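Local coordinates for peroxiredoxin (PDB 6KHX), which probably reduces hydrogen peroxide and organic hydroperoxides through a reactive cysteine, as expected of a typical 2-Cys peroxiredoxin, at residues B[35-40]-B[138-143]; B[64-69]-B[169-174]; B[42-47]-B[74-79]. All coordinates share one frame; numbering follows the deposited sequence.

Interaction 1. Residues B[35-40]-B[138-143]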
loop_
_atom_site.group_PDB
_atom_site.type_symbol
_atom_site.label_atom_id
_atom_site.label_comp_id
_atom_site.label_asym_id
_atom_site.label_seq_id
_atom_site.Cartn_x
_atom_site.Cartn_y
_atom_site.Cartn_z
ATOM N N TYR B 35 -18.642 22.694 -37.577
ATOM C CA TYR B 35 -17.350 22.815 -36.914
ATOM C C TYR B 35 -17.473 23.808 -35.768
ATOM O O TYR B 35 -18.430 24.578 -35.689
ATOM C CB TYR B 35 -16.272 23.312 -37.875
ATOM C CG TYR B 35 -16.131 22.510 -39.140
ATOM C CD1 TYR B 35 -16.996 22.715 -40.212
ATOM C CD2 TYR B 35 -15.129 21.559 -39.278
ATOM C CE1 TYR B 35 -16.875 21.990 -41.375
ATOM C CE2 TYR B 35 -15.001 20.826 -40.443
ATOM C CZ TYR B 35 -15.877 21.048 -41.486
ATOM O OH TYR B 35 -15.757 20.327 -42.646
ATOM N N VAL B 36 -16.507 23.781 -34.858
ATOM C CA VAL B 36 -16.495 24.718 -33.740
ATOM C C VAL B 36 -15.111 25.339 -33.634
ATOM O O VAL B 36 -14.102 24.628 -33.630
ATOM C CB VAL B 36 -16.888 24.051 -32.407
ATOM C CG1 VAL B 36 -16.904 25.086 -31.291
ATOM C CG2 VAL B 36 -18.240 23.373 -32.523
ATOM N N ILE B 37 -15.066 26.663 -33.556
ATOM C CA ILE B 37 -13.881 27.380 -33.105
ATOM C C ILE B 37 -14.163 27.799 -31.668
ATOM O O ILE B 37 -15.022 28.653 -31.413
ATOM C CB ILE B 37 -13.559 28.584 -33.999
ATOM C CG1 ILE B 37 -12.967 28.116 -35.328
ATOM C CG2 ILE B 37 -12.580 29.524 -33.310
ATOM C CD1 ILE B 37 -11.538 27.669 -35.222
ATOM N N LEU B 38 -13.473 27.164 -30.724
ATOM C CA LEU B 38 -13.659 27.417 -29.298
ATOM C C LEU B 38 -12.445 28.176 -28.780
ATOM O O LEU B 38 -11.318 27.688 -28.896
ATOM C CB LEU B 38 -13.841 26.100 -28.538
ATOM C CG LEU B 38 -13.892 26.151 -27.009
ATOM C CD1 LEU B 38 -15.166 26.844 -26.550
ATOM C CD2 LEU B 38 -13.784 24.761 -26.391
ATOM N N PHE B 39 -12.656 29.371 -28.230
ATOM C CA PHE B 39 -11.525 30.144 -27.731
ATOM C C PHE B 39 -11.765 30.617 -26.299
ATOM O O PHE B 39 -12.860 31.070 -25.946
ATOM C CB PHE B 39 -11.181 31.337 -28.663
ATOM C CG PHE B 39 -12.164 32.470 -28.620
ATOM C CD1 PHE B 39 -13.331 32.428 -29.362
ATOM C CD2 PHE B 39 -11.897 33.601 -27.865
ATOM C CE1 PHE B 39 -14.232 33.481 -29.326
ATOM C CE2 PHE B 39 -12.791 34.660 -27.830
ATOM C CZ PHE B 39 -13.959 34.599 -28.560
ATOM N N PHE B 40 -10.718 30.489 -25.487
ATOM C CA PHE B 40 -10.681 30.905 -24.093
ATOM C C PHE B 40 -9.878 32.194 -23.964
ATOM O O PHE B 40 -8.820 32.336 -24.597
ATOM C CB PHE B 40 -10.024 29.828 -23.214
ATOM C CG PHE B 40 -10.698 28.482 -23.268
ATOM C CD1 PHE B 40 -10.479 27.620 -24.333
ATOM C CD2 PHE B 40 -11.528 28.065 -22.238
ATOM C CE1 PHE B 40 -11.091 26.382 -24.381
ATOM C CE2 PHE B 40 -12.138 26.825 -22.276
ATOM C CZ PHE B 40 -11.919 25.979 -23.346
ATOM N N ARG B 138 -5.006 32.384 -23.484
ATOM C CA ARG B 138 -5.646 32.643 -24.776
ATOM C C ARG B 138 -5.550 31.381 -25.626
ATOM O O ARG B 138 -4.648 31.201 -26.451
ATOM C CB ARG B 138 -5.025 33.855 -25.463
ATOM C CG ARG B 138 -5.220 35.108 -24.645
ATOM C CD ARG B 138 -4.859 36.383 -25.366
ATOM N NE ARG B 138 -4.746 37.443 -24.376
ATOM C CZ ARG B 138 -5.778 38.061 -23.811
ATOM N NH1 ARG B 138 -7.022 37.753 -24.161
ATOM N NH2 ARG B 138 -5.559 38.996 -22.896
ATOM N N GLY B 139 -6.506 30.487 -25.409
ATOM C CA GLY B 139 -6.479 29.160 -26.020
ATOM C C GLY B 139 -7.492 29.064 -27.155
ATOM O O GLY B 139 -8.599 29.574 -27.037
ATOM N N LEU B 140 -7.125 28.376 -28.227
ATOM C CA LEU B 140 -8.044 28.256 -29.354
ATOM C C LEU B 140 -8.011 26.835 -29.896
ATOM O O LEU B 140 -6.940 26.234 -30.021
ATOM C CB LEU B 140 -7.715 29.260 -30.471
ATOM C CG LEU B 140 -8.657 29.246 -31.680
ATOM C CD1 LEU B 140 -8.946 30.661 -32.177
ATOM C CD2 LEU B 140 -8.090 28.386 -32.806
ATOM N N PHE B 141 -9.195 26.297 -30.191
ATOM C CA PHE B 141 -9.343 24.928 -30.666
ATOM C C PHE B 141 -10.257 24.892 -31.878
ATOM O O PHE B 141 -11.312 25.544 -31.896
ATOM C CB PHE B 141 -9.910 23.991 -29.581
ATOM C CG PHE B 141 -9.104 23.973 -28.318
ATOM C CD1 PHE B 141 -9.247 24.978 -27.370
ATOM C CD2 PHE B 141 -8.182 22.968 -28.091
ATOM C CE1 PHE B 141 -8.498 24.971 -26.219
ATOM C CE2 PHE B 141 -7.426 22.954 -26.940
ATOM C CZ PHE B 141 -7.585 23.955 -26.001
ATOM N N LEU B 142 -9.840 24.124 -32.885
ATOM C CA LEU B 142 -10.673 23.788 -34.032
ATOM C C LEU B 142 -11.226 22.379 -33.831
ATOM O O LEU B 142 -10.460 21.421 -33.685
ATOM C CB LEU B 142 -9.871 23.873 -35.328
ATOM C CG LEU B 142 -10.667 23.456 -36.567
ATOM C CD1 LEU B 142 -11.941 24.294 -36.672
ATOM C CD2 LEU B 142 -9.825 23.559 -37.828
ATOM N N ILE B 143 -12.552 22.259 -33.806
ATOM C CA ILE B 143 -13.251 21.003 -33.564
ATOM C C ILE B 143 -14.062 20.672 -34.809
ATOM O O ILE B 143 -14.852 21.504 -35.268
ATOM C CB ILE B 143 -14.164 21.113 -32.328
ATOM C CG1 ILE B 143 -13.368 21.605 -31.115
ATOM C CG2 ILE B 143 -14.829 19.794 -32.032
ATOM C CD1 ILE B 143 -14.237 22.096 -29.981
#
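Val36 and Ile143 trade two backbone hydrogen bonds, Val36 N to Ile143 O and Ile143 N to Val36 O, both 2.8 Å long. Leu38 and Phe141 form the next such pair, with Leu38 N reaching Phe141 O at 2.9 Å, and Phe40 N also donates to Gly139 O. Between these pairs Ile37 faces Leu142 and Phe39 faces Leu140 as non-hydrogen-bonded pairs.

Ile37 serves two partners with two branches. CG1 lies beside the backbone N (chi1 -74°), which puts the CG2 methyl anti to it; CG2 meets Leu140 CD1 at 4.0 Å, while Ile37 CD1 swings toward the other strand to touch Leu142 CD1 at 3.7 Å. An alanine here would lose both branches and is likely to open a gap beside Leu140 and Leu142, leaving their methyls freer to shift. On the other side of the sheet, Val36 CB lies 4.0 Å from Ile143 CB. Farther along, the rings of Phe40 and Phe141 meet rim to rim, CE1 to CE1 at 3.5 Å, with planes 83° apart and neither over the other's face.

Outward from these contacts, Tyr113 adds its ring to the two phenylalanines, edge-to-face with Phe141. On the Ile37 side, helix 48-58 packs on Phe39 and Leu140, the Phe39 ring stacking with Phe56, and helix 163-179 covers Leu142. Val68, on the next strand, also touches Ile37. At the start of strand 138-143, Arg138 forms a salt bridge with Glu52 through NH1, donates from NE to Phe157 O and touches Cys49; by sequence Arg138 and Cys49 probably correspond to the active-site arginine and peroxidatic cysteine of peroxiredoxins. The two segments are neighbouring antiparallel strands in the central mixed sheet of the thioredoxin fold, with helices over the face that carries Ile37.

Interaction 2. Residues B[64-69]-B[169-174]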
loop_
_atom_site.group_PDB
_atom_site.type_symbol
_atom_site.label_atom_id
_atom_site.label_comp_id
_atom_site.label_asym_id
_atom_site.label_seq_id
_atom_site.Cartn_x
_atom_site.Cartn_y
_atom_site.Cartn_z
ATOM N N ASP B 64 -19.780 31.671 -40.444
ATOM C CA ASP B 64 -21.081 31.130 -40.833
ATOM C C ASP B 64 -21.026 30.514 -42.226
ATOM O O ASP B 64 -21.580 29.432 -42.452
ATOM C CB ASP B 64 -22.165 32.213 -40.772
ATOM C CG ASP B 64 -22.459 32.675 -39.353
ATOM O OD1 ASP B 64 -22.275 31.875 -38.409
ATOM O OD2 ASP B 64 -22.882 33.839 -39.175
ATOM N N LYS B 65 -20.372 31.195 -43.177
ATOM C CA LYS B 65 -20.269 30.641 -44.525
ATOM C C LYS B 65 -19.566 29.290 -44.530
ATOM O O LYS B 65 -19.826 28.461 -45.409
ATOM C CB LYS B 65 -19.531 31.606 -45.456
ATOM C CG LYS B 65 -20.190 32.959 -45.628
ATOM C CD LYS B 65 -19.506 33.778 -46.719
ATOM C CE LYS B 65 -17.998 33.802 -46.563
ATOM N NZ LYS B 65 -17.374 34.665 -47.604
ATOM N N ARG B 66 -18.684 29.045 -43.563
ATOM C CA ARG B 66 -17.928 27.803 -43.499
ATOM C C ARG B 66 -18.503 26.788 -42.515
ATOM O O ARG B 66 -17.813 25.822 -42.166
ATOM C CB ARG B 66 -16.469 28.102 -43.167
ATOM C CG ARG B 66 -15.650 28.521 -44.373
ATOM C CD ARG B 66 -14.373 29.198 -43.946
ATOM N NE ARG B 66 -14.490 30.641 -44.078
ATOM C CZ ARG B 66 -13.788 31.372 -44.935
ATOM N NH1 ARG B 66 -12.887 30.796 -45.721
ATOM N NH2 ARG B 66 -13.976 32.684 -44.988
ATOM N N ASP B 67 -19.741 26.985 -42.054
ATOM C CA ASP B 67 -20.401 26.039 -41.150
ATOM C C ASP B 67 -19.611 25.876 -39.855
ATOM O O ASP B 67 -19.465 24.771 -39.322
ATOM C CB ASP B 67 -20.638 24.685 -41.819
ATOM C CG ASP B 67 -22.023 24.569 -42.410
ATOM O OD1 ASP B 67 -22.764 25.575 -42.376
ATOM O OD2 ASP B 67 -22.371 23.472 -42.900
ATOM N N VAL B 68 -19.085 26.990 -39.355
ATOM C CA VAL B 68 -18.277 27.018 -38.147
ATOM C C VAL B 68 -19.032 27.848 -37.127
ATOM O O VAL B 68 -19.419 28.987 -37.408
ATOM C CB VAL B 68 -16.877 27.598 -38.398
ATOM C CG1 VAL B 68 -16.134 27.740 -37.084
ATOM C CG2 VAL B 68 -16.102 26.722 -39.367
ATOM N N ALA B 69 -19.286 27.260 -35.968
ATOM C CA ALA B 69 -19.839 27.976 -34.838
ATOM C C ALA B 69 -18.687 28.543 -34.024
ATOM O O ALA B 69 -17.724 27.828 -33.724
ATOM C CB ALA B 69 -20.696 27.045 -33.985
ATOM N N VAL B 169 -6.824 27.858 -41.041
ATOM C CA VAL B 169 -6.821 26.479 -40.572
ATOM C C VAL B 169 -8.168 25.815 -40.852
ATOM O O VAL B 169 -8.227 24.632 -41.209
ATOM C CB VAL B 169 -6.449 26.426 -39.078
ATOM C CG1 VAL B 169 -6.477 25.003 -38.583
ATOM C CG2 VAL B 169 -5.064 27.006 -38.861
ATOM N N VAL B 170 -9.266 26.564 -40.711
ATOM C CA VAL B 170 -10.575 26.020 -41.068
ATOM C C VAL B 170 -10.597 25.610 -42.535
ATOM O O VAL B 170 -11.046 24.511 -42.886
ATOM C CB VAL B 170 -11.687 27.036 -40.757
ATOM C CG1 VAL B 170 -12.989 26.608 -41.421
ATOM C CG2 VAL B 170 -11.874 27.175 -39.256
ATOM N N ASP B 171 -10.116 26.493 -43.414
ATOM C CA ASP B 171 -10.108 26.184 -44.840
ATOM C C ASP B 171 -9.234 24.975 -45.131
ATOM O O ASP B 171 -9.584 24.139 -45.969
ATOM C CB ASP B 171 -9.656 27.398 -45.655
ATOM C CG ASP B 171 -10.728 28.474 -45.741
ATOM O OD1 ASP B 171 -11.929 28.141 -45.591
ATOM O OD2 ASP B 171 -10.377 29.652 -45.969
ATOM N N ALA B 172 -8.095 24.856 -44.448
ATOM C CA ALA B 172 -7.238 23.697 -44.668
ATOM C C ALA B 172 -7.927 22.405 -44.228
ATOM O O ALA B 172 -7.888 21.395 -44.946
ATOM C CB ALA B 172 -5.909 23.877 -43.937
ATOM N N LEU B 173 -8.566 22.416 -43.056
ATOM C CA LEU B 173 -9.259 21.218 -42.593
ATOM C C LEU B 173 -10.360 20.819 -43.567
ATOM O O LEU B 173 -10.485 19.644 -43.936
ATOM C CB LEU B 173 -9.840 21.437 -41.196
ATOM C CG LEU B 173 -10.760 20.292 -40.749
ATOM C CD1 LEU B 173 -9.965 19.011 -40.622
ATOM C CD2 LEU B 173 -11.500 20.596 -39.449
ATOM N N GLN B 174 -11.159 21.794 -44.009
ATOM C CA GLN B 174 -12.260 21.490 -44.916
ATOM C C GLN B 174 -11.744 21.016 -46.271
ATOM O O GLN B 174 -12.332 20.116 -46.884
ATOM C CB GLN B 174 -13.163 22.713 -45.070
ATOM C CG GLN B 174 -14.011 22.985 -43.834
ATOM C CD GLN B 174 -14.812 24.268 -43.931
ATOM O OE1 GLN B 174 -14.643 25.050 -44.866
ATOM N NE2 GLN B 174 -15.702 24.484 -42.967
#
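Arg66 reaches from the turn after one helix to the side of another, meeting Gln174, Val170 and Asp171 in succession. Its CB lies 3.7 Å from Gln174 NE2, and its CG passes 3.6 Å from Gln174 OE1, so the amide runs beside the root of the arginine. CD runs close by Asp171 OD1 and touches Val170 CG1 at 3.9 Å. A bend at chi3 (-102°) turns the guanidinium toward Asp171, where Arg66 NH1 stands 2.8 Å from both Asp171 OD1 and Asp171 OD2. The bond to OD1 is nearly straight at 163°, lies close to the guanidinium plane and uses the syn lone pair of the oxygen. Carboxylate and guanidinium are nevertheless not coplanar, their planes being 40° apart. The other nitrogen, NH2, forms a salt bridge with Glu62, so the positive charge is probably balanced by two carboxylates.

Gln174 makes the second polar link. Its extended chain sends NE2 to Arg66 O at 2.6 Å, in the carbonyl plane and on a lone pair, with the acceptor also close to the amide plane. Arg66 is thus held at both its carbonyl and its guanidinium. Next in the chain, Asp67, with positive phi, is the C-prime residue of a Schellman motif, and Asp67 N returns to Asp64 O at 3.1 Å. This turn ends helix 60-65 and leads directly into the strand, where Val68 CG2 reaches Val170 CG1 tip to tip at 3.7 Å.

Helix 163-179 therefore lies against the turn that follows helix 60-65 and the start of strand 68-74. Its Val169, Val170 and Leu173 also pack on Leu142 of strand 138-143, Gln174 and Leu173 touch Tyr35 of strand 35-40, and Ala172 packs on Leu159 of the second subunit.

Interaction 3. Residues B[42-47]-B[74-79]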
loop_
_atom_site.group_PDB
_atom_site.type_symbol
_atom_site.label_atom_id
_atom_site.label_comp_id
_atom_site.label_asym_id
_atom_site.label_seq_id
_atom_site.Cartn_x
_atom_site.Cartn_y
_atom_site.Cartn_z
ATOM N N PRO B 42 -8.838 35.194 -20.549
ATOM C CA PRO B 42 -8.711 35.159 -19.080
ATOM C C PRO B 42 -9.800 35.855 -18.273
ATOM O O PRO B 42 -10.332 35.254 -17.335
ATOM C CB PRO B 42 -7.348 35.825 -18.832
ATOM C CG PRO B 42 -7.082 36.634 -20.049
ATOM C CD PRO B 42 -7.697 35.880 -21.182
ATOM N N LYS B 43 -10.134 37.106 -18.588
ATOM C CA LYS B 43 -10.974 37.887 -17.687
ATOM C C LYS B 43 -11.902 38.812 -18.462
ATOM O O LYS B 43 -11.458 39.513 -19.377
ATOM C CB LYS B 43 -10.101 38.726 -16.748
ATOM C CG LYS B 43 -9.608 38.020 -15.501
ATOM C CD LYS B 43 -8.715 38.950 -14.699
ATOM C CE LYS B 43 -7.850 38.183 -13.726
ATOM N NZ LYS B 43 -6.844 39.064 -13.086
ATOM N N ASP B 44 -13.179 38.827 -18.076
ATOM C CA ASP B 44 -14.098 39.862 -18.531
ATOM C C ASP B 44 -13.635 41.231 -18.038
ATOM O O ASP B 44 -12.992 41.351 -16.993
ATOM C CB ASP B 44 -15.523 39.594 -18.026
ATOM C CG ASP B 44 -16.224 38.467 -18.768
ATOM O OD1 ASP B 44 -15.638 37.895 -19.708
ATOM O OD2 ASP B 44 -17.382 38.164 -18.414
ATOM N N PHE B 45 -13.985 42.269 -18.805
ATOM C CA PHE B 45 -13.691 43.671 -18.473
ATOM C C PHE B 45 -12.195 43.964 -18.455
ATOM O O PHE B 45 -11.730 44.790 -17.668
ATOM C CB PHE B 45 -14.319 44.099 -17.142
ATOM C CG PHE B 45 -15.802 43.948 -17.100
ATOM C CD1 PHE B 45 -16.621 44.876 -17.717
ATOM C CD2 PHE B 45 -16.384 42.882 -16.436
ATOM C CE1 PHE B 45 -17.998 44.740 -17.678
ATOM C CE2 PHE B 45 -17.759 42.743 -16.392
ATOM C CZ PHE B 45 -18.567 43.673 -17.015
ATOM N N THR B 46 -11.418 43.284 -19.292
ATOM C CA THR B 46 -10.004 43.626 -19.400
ATOM C C THR B 46 -9.730 44.259 -20.761
ATOM O O THR B 46 -10.533 45.068 -21.237
ATOM C CB THR B 46 -9.103 42.407 -19.140
ATOM O OG1 THR B 46 -9.564 41.272 -19.884
ATOM C CG2 THR B 46 -9.096 42.064 -17.661
ATOM N N PHE B 47 -8.603 43.915 -21.390
ATOM C CA PHE B 47 -8.032 44.740 -22.454
ATOM C C PHE B 47 -7.992 44.022 -23.798
ATOM O O PHE B 47 -8.721 44.417 -24.712
ATOM C CB PHE B 47 -6.643 45.199 -22.008
ATOM C CG PHE B 47 -6.574 45.565 -20.548
ATOM C CD1 PHE B 47 -7.511 46.424 -19.985
ATOM C CD2 PHE B 47 -5.594 45.020 -19.728
ATOM C CE1 PHE B 47 -7.458 46.739 -18.635
ATOM C CE2 PHE B 47 -5.533 45.338 -18.379
ATOM C CZ PHE B 47 -6.463 46.198 -17.831
ATOM N N SER B 74 -14.644 31.967 -20.809
ATOM C CA SER B 74 -13.751 32.350 -19.725
ATOM C C SER B 74 -14.327 31.802 -18.430
ATOM O O SER B 74 -15.472 31.341 -18.385
ATOM C CB SER B 74 -13.580 33.873 -19.625
ATOM O OG SER B 74 -14.635 34.453 -18.872
ATOM N N THR B 75 -13.535 31.880 -17.357
ATOM C CA THR B 75 -13.971 31.378 -16.061
ATOM C C THR B 75 -14.793 32.396 -15.281
ATOM O O THR B 75 -15.041 32.185 -14.090
ATOM C CB THR B 75 -12.777 30.908 -15.217
ATOM O OG1 THR B 75 -11.854 31.984 -15.011
ATOM C CG2 THR B 75 -12.064 29.751 -15.896
ATOM N N ASP B 76 -15.198 33.497 -15.914
ATOM C CA ASP B 76 -16.133 34.433 -15.308
ATOM C C ASP B 76 -17.554 33.875 -15.348
ATOM O O ASP B 76 -17.877 32.970 -16.125
ATOM C CB ASP B 76 -16.089 35.779 -16.025
ATOM C CG ASP B 76 -14.710 36.389 -16.009
ATOM O OD1 ASP B 76 -14.247 36.790 -14.919
ATOM O OD2 ASP B 76 -14.080 36.444 -17.082
ATOM N N SER B 77 -18.411 34.434 -14.500
ATOM C CA SER B 77 -19.796 33.998 -14.440
ATOM C C SER B 77 -20.578 34.457 -15.673
ATOM O O SER B 77 -20.167 35.352 -16.418
ATOM C CB SER B 77 -20.467 34.530 -13.177
ATOM O OG SER B 77 -20.953 35.848 -13.379
ATOM N N GLU B 78 -21.742 33.836 -15.867
ATOM C CA GLU B 78 -22.635 34.249 -16.942
ATOM C C GLU B 78 -23.152 35.665 -16.721
ATOM O O GLU B 78 -23.494 36.358 -17.686
ATOM C CB GLU B 78 -23.804 33.264 -17.063
ATOM C CG GLU B 78 -24.815 33.288 -15.903
ATOM C CD GLU B 78 -24.354 32.504 -14.666
ATOM O OE1 GLU B 78 -23.149 32.190 -14.550
ATOM O OE2 GLU B 78 -25.203 32.190 -13.806
ATOM N N PHE B 79 -23.215 36.113 -15.464
ATOM C CA PHE B 79 -23.664 37.471 -15.182
ATOM C C PHE B 79 -22.598 38.513 -15.510
ATOM O O PHE B 79 -22.927 39.607 -15.975
ATOM C CB PHE B 79 -24.113 37.586 -13.726
ATOM C CG PHE B 79 -25.464 36.986 -13.470
ATOM C CD1 PHE B 79 -25.602 35.639 -13.185
ATOM C CD2 PHE B 79 -26.605 37.772 -13.537
ATOM C CE1 PHE B 79 -26.855 35.092 -12.960
ATOM C CE2 PHE B 79 -27.856 37.230 -13.312
ATOM C CZ PHE B 79 -27.982 35.891 -13.026
HETATM O O HOH W 1 -10.604 32.490 -17.296
HETATM O O HOH W 2 -11.626 35.627 -14.838
HETATM O O HOH W 3 -13.068 39.311 -15.150
#
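Asp76 OD2 is gripped from opposite faces of its carboxylate by two donors: Asp44 N at 2.7 Å, across the contact, and Ser74 OG, also 2.7 Å away, two residues back in its own chain. The amide of Asp44 comes from well above the carboxylate plane, 47° out of it, whereas the serine arrives on the anti side. Ser74 sends OG into the space between its backbone N and carbonyl carbon (chi1 84°), from where it can reach forward to the aspartate. The other oxygen, Asp76 OD1, accepts from two waters: one also donates to Asp44 O, the other to Pro42 O, which lies 2.8 Å from that water. A further water donates to Pro42 O and accepts from Thr75 N, so three waters bridge the two segments.

The two aspartate side chains run alongside each other, pointing opposite ways, and Asp44 OD1 comes within 3.4 Å of Asp76 OD2. Asp44 is itself bonded to Tyr41 OH through OD1 and His81 ND1 through OD2. In the same loop Thr46 OG1 donates to Lys43 O at 2.6 Å, tying the turn upon itself. Ser77 follows as N-cap of helix 78-85, its OG accepting from Ser80 N. Lys43 pairs with Glu78 of the third subunit and Glu78 with Lys43 of that subunit, so this region also forms part of a subunit interface of the decamer.

Pro42 and Thr46 belong to the PxxxTxxC signature of peroxiredoxins. Asp44 nearby would tend to raise the pKa of Asp76, but the four donors on the Asp76 carboxylate are consistent with its being ionised all the same; the pair thus probably depends on this polar network to lie buried together.

Overall arrangement
From the N terminus the chain first runs through strand 35-40, which pairs with strand 138-143 in interaction 1 and so closes a long loop. Inside that loop, residues 42-47 and 74-79 meet in interaction 3, which closes a short loop around helices 48-58 and 60-65 and strand 68-74. Interaction 2 begins within both loops, at 64-69, and ends beyond them at 169-174, so it crosses the other two. Interactions 1 and 2 touch through the neighbouring strands 35-40 and 68-74, their centres about 12 Å apart. Interaction 3 lies at the C-terminal ends of those strands, joining the loop after 35-40 to the turn before helix 78-85, about 26 Å from interaction 2 between centres.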